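Local coordinates for hypothetical protein TT1561 (Thermus thermophilus, PDB 1UF3), which is of unknown function but binds calcium and belongs to the calcineurin-like metallophosphoesterases, so it is probably a metal-dependent phosphoesterase, at residues Asp34-Ile39 against Ser60-Pro65. Numbering follows the deposited sequence.
Sequences DAIALI and SEAHLP. With CA (calcium ion), chain S.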
loop_
_atom_site.group_PDB
_atom_site.type_symbol
_atom_site.label_atom_id
_atom_site.label_comp_id
_atom_site.label_asym_id
_atom_site.label_seq_id
_atom_site.Cartn_x
_atom_site.Cartn_y
_atom_site.Cartn_z
ATOM N N ASP A 34 -12.646 -8.047 2.535
ATOM C CA ASP A 34 -12.533 -6.791 3.278
ATOM C C ASP A 34 -13.114 -6.914 4.656
ATOM O O ASP A 34 -12.794 -6.126 5.557
ATOM C CB ASP A 34 -13.235 -5.668 2.534
ATOM C CG ASP A 34 -12.776 -5.575 1.116
ATOM O OD1 ASP A 34 -11.538 -5.517 0.910
ATOM O OD2 ASP A 34 -13.644 -5.600 0.215
ATOM N N ALA A 35 -13.980 -7.911 4.818
ATOM C CA ALA A 35 -14.601 -8.163 6.093
ATOM C C ALA A 35 -15.021 -9.638 6.217
ATOM O O ALA A 35 -14.967 -10.391 5.240
ATOM C CB ALA A 35 -15.775 -7.270 6.259
ATOM N N ILE A 36 -15.423 -10.032 7.423
ATOM C CA ILE A 36 -15.864 -11.389 7.687
ATOM C C ILE A 36 -17.165 -11.280 8.459
ATOM O O ILE A 36 -17.305 -10.429 9.347
ATOM C CB ILE A 36 -14.863 -12.159 8.585
ATOM C CG1 ILE A 36 -13.600 -12.508 7.805
ATOM C CG2 ILE A 36 -15.545 -13.377 9.187
ATOM C CD1 ILE A 36 -12.459 -13.096 8.648
ATOM N N ALA A 37 -18.135 -12.112 8.100
ATOM C CA ALA A 37 -19.401 -12.132 8.807
ATOM C C ALA A 37 -19.621 -13.591 9.179
ATOM O O ALA A 37 -19.516 -14.478 8.331
ATOM C CB ALA A 37 -20.523 -11.623 7.924
ATOM N N LEU A 38 -19.905 -13.852 10.449
ATOM C CA LEU A 38 -20.083 -15.234 10.872
ATOM C C LEU A 38 -21.311 -15.425 11.762
ATOM O O LEU A 38 -21.494 -14.741 12.780
ATOM C CB LEU A 38 -18.796 -15.713 11.556
ATOM C CG LEU A 38 -18.666 -17.193 11.924
ATOM C CD1 LEU A 38 -17.188 -17.589 12.197
ATOM C CD2 LEU A 38 -19.549 -17.426 13.112
ATOM N N ILE A 39 -22.162 -16.356 11.334
ATOM C CA ILE A 39 -23.411 -16.680 12.007
ATOM C C ILE A 39 -23.248 -17.958 12.829
ATOM O O ILE A 39 -22.644 -18.907 12.352
ATOM C CB ILE A 39 -24.545 -16.923 10.966
ATOM C CG1 ILE A 39 -24.657 -15.740 9.989
ATOM C CG2 ILE A 39 -25.865 -17.081 11.682
ATOM C CD1 ILE A 39 -25.181 -14.456 10.633
ATOM N N SER A 60 -9.484 -13.972 15.636
ATOM C CA SER A 60 -8.736 -12.720 15.793
ATOM C C SER A 60 -7.516 -12.609 14.881
ATOM O O SER A 60 -7.032 -11.504 14.620
ATOM C CB SER A 60 -8.295 -12.540 17.258
ATOM O OG SER A 60 -7.128 -13.317 17.533
ATOM N N GLU A 61 -7.020 -13.738 14.383
ATOM C CA GLU A 61 -5.859 -13.731 13.493
ATOM C C GLU A 61 -6.121 -13.039 12.142
ATOM O O GLU A 61 -5.189 -12.593 11.463
ATOM C CB GLU A 61 -5.399 -15.167 13.229
ATOM C CG GLU A 61 -4.972 -15.925 14.491
ATOM C CD GLU A 61 -3.473 -15.917 14.693
ATOM O OE1 GLU A 61 -2.856 -14.834 14.537
ATOM O OE2 GLU A 61 -2.913 -16.991 15.015
ATOM N N ALA A 62 -7.386 -12.982 11.748
ATOM C CA ALA A 62 -7.776 -12.350 10.489
ATOM C C ALA A 62 -7.329 -10.891 10.351
ATOM O O ALA A 62 -6.907 -10.473 9.274
ATOM C CB ALA A 62 -9.281 -12.414 10.338
ATOM N N HIS A 63 -7.433 -10.125 11.434
ATOM C CA HIS A 63 -7.099 -8.696 11.399
ATOM C C HIS A 63 -7.958 -8.000 10.342
ATOM O O HIS A 63 -7.429 -7.283 9.496
ATOM C CB HIS A 63 -5.624 -8.458 11.056
ATOM C CG HIS A 63 -4.697 -8.675 12.207
ATOM N ND1 HIS A 63 -4.127 -9.900 12.486
ATOM C CD2 HIS A 63 -4.278 -7.833 13.181
ATOM C CE1 HIS A 63 -3.398 -9.803 13.583
ATOM N NE2 HIS A 63 -3.473 -8.560 14.024
ATOM N N LEU A 64 -9.270 -8.237 10.390
ATOM C CA LEU A 64 -10.229 -7.644 9.452
ATOM C C LEU A 64 -11.538 -7.340 10.167
ATOM O O LEU A 64 -11.893 -8.006 11.142
ATOM C CB LEU A 64 -10.572 -8.617 8.293
ATOM C CG LEU A 64 -9.618 -8.997 7.147
ATOM C CD1 LEU A 64 -10.252 -10.122 6.331
ATOM C CD2 LEU A 64 -9.318 -7.775 6.239
ATOM N N PRO A 65 -12.279 -6.321 9.694
ATOM C CA PRO A 65 -13.551 -6.035 10.356
ATOM C C PRO A 65 -14.283 -7.378 10.387
ATOM O O PRO A 65 -14.258 -8.106 9.394
ATOM C CB PRO A 65 -14.214 -5.042 9.409
ATOM C CG PRO A 65 -13.034 -4.253 8.915
ATOM C CD PRO A 65 -12.001 -5.342 8.624
HETATM CA CA CA S . -9.801 -6.122 -0.253
HETATM O O HOH W 1 -9.018 -3.770 -0.201
HETATM O O HOH W 2 -7.471 -6.526 -0.479
HETATM O O HOH W 3 -8.761 -6.614 2.038
#
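Ile36 and Pro65 are joined by the one hydrogen bond of this contact. Ile36 N donates to Pro65 O at 3.0 Å, and the bond is somewhat bent, with 146° at the hydrogen. The same carbonyl oxygen also takes a CA-H...O contact from Ala35 CA at 3.3 Å. Both neighbours on the strand thus share Pro65 O. The bond lies at the start of the parallel pairing, which goes on with backbone bonds of Ile36 and Leu38 to Ala67. Beside it, the CB atoms of Ala35 and Pro65 lie 4.2 Å apart. The proline ring meets the strand end through Pro65 CD, 3.3 Å from Asp34 O.

Ile36 CG1 stands anti to its carbonyl carbon (chi1 -72°). The extended chain then carries Ile36 CD1 to Ala62 CB, at 3.7 Å. Leu64 CD1 lies more loosely by Ile36 CG1, at 4.4 Å.

The CB of Asp34 points away from the loop, and Asp34 OD1 binds a calcium ion at 2.2 Å. The metal's shell includes three waters, Gly32 O and Met1 N of a neighbouring subunit. Asp34 OD2 accepts from the backbone N of Arg6 and Tyr7, which holds the carboxylate in place.

Phe24 packs on Ile36 and Val25 on Ala62, both from helix 18-25, while Trp104 touches Ala35 and Pro65. The loop follows helix 49-59 and enters strand 66-69, completing a beta-alpha-beta crossover from strand 35-39, which lies between strands 7-12 and 66-69.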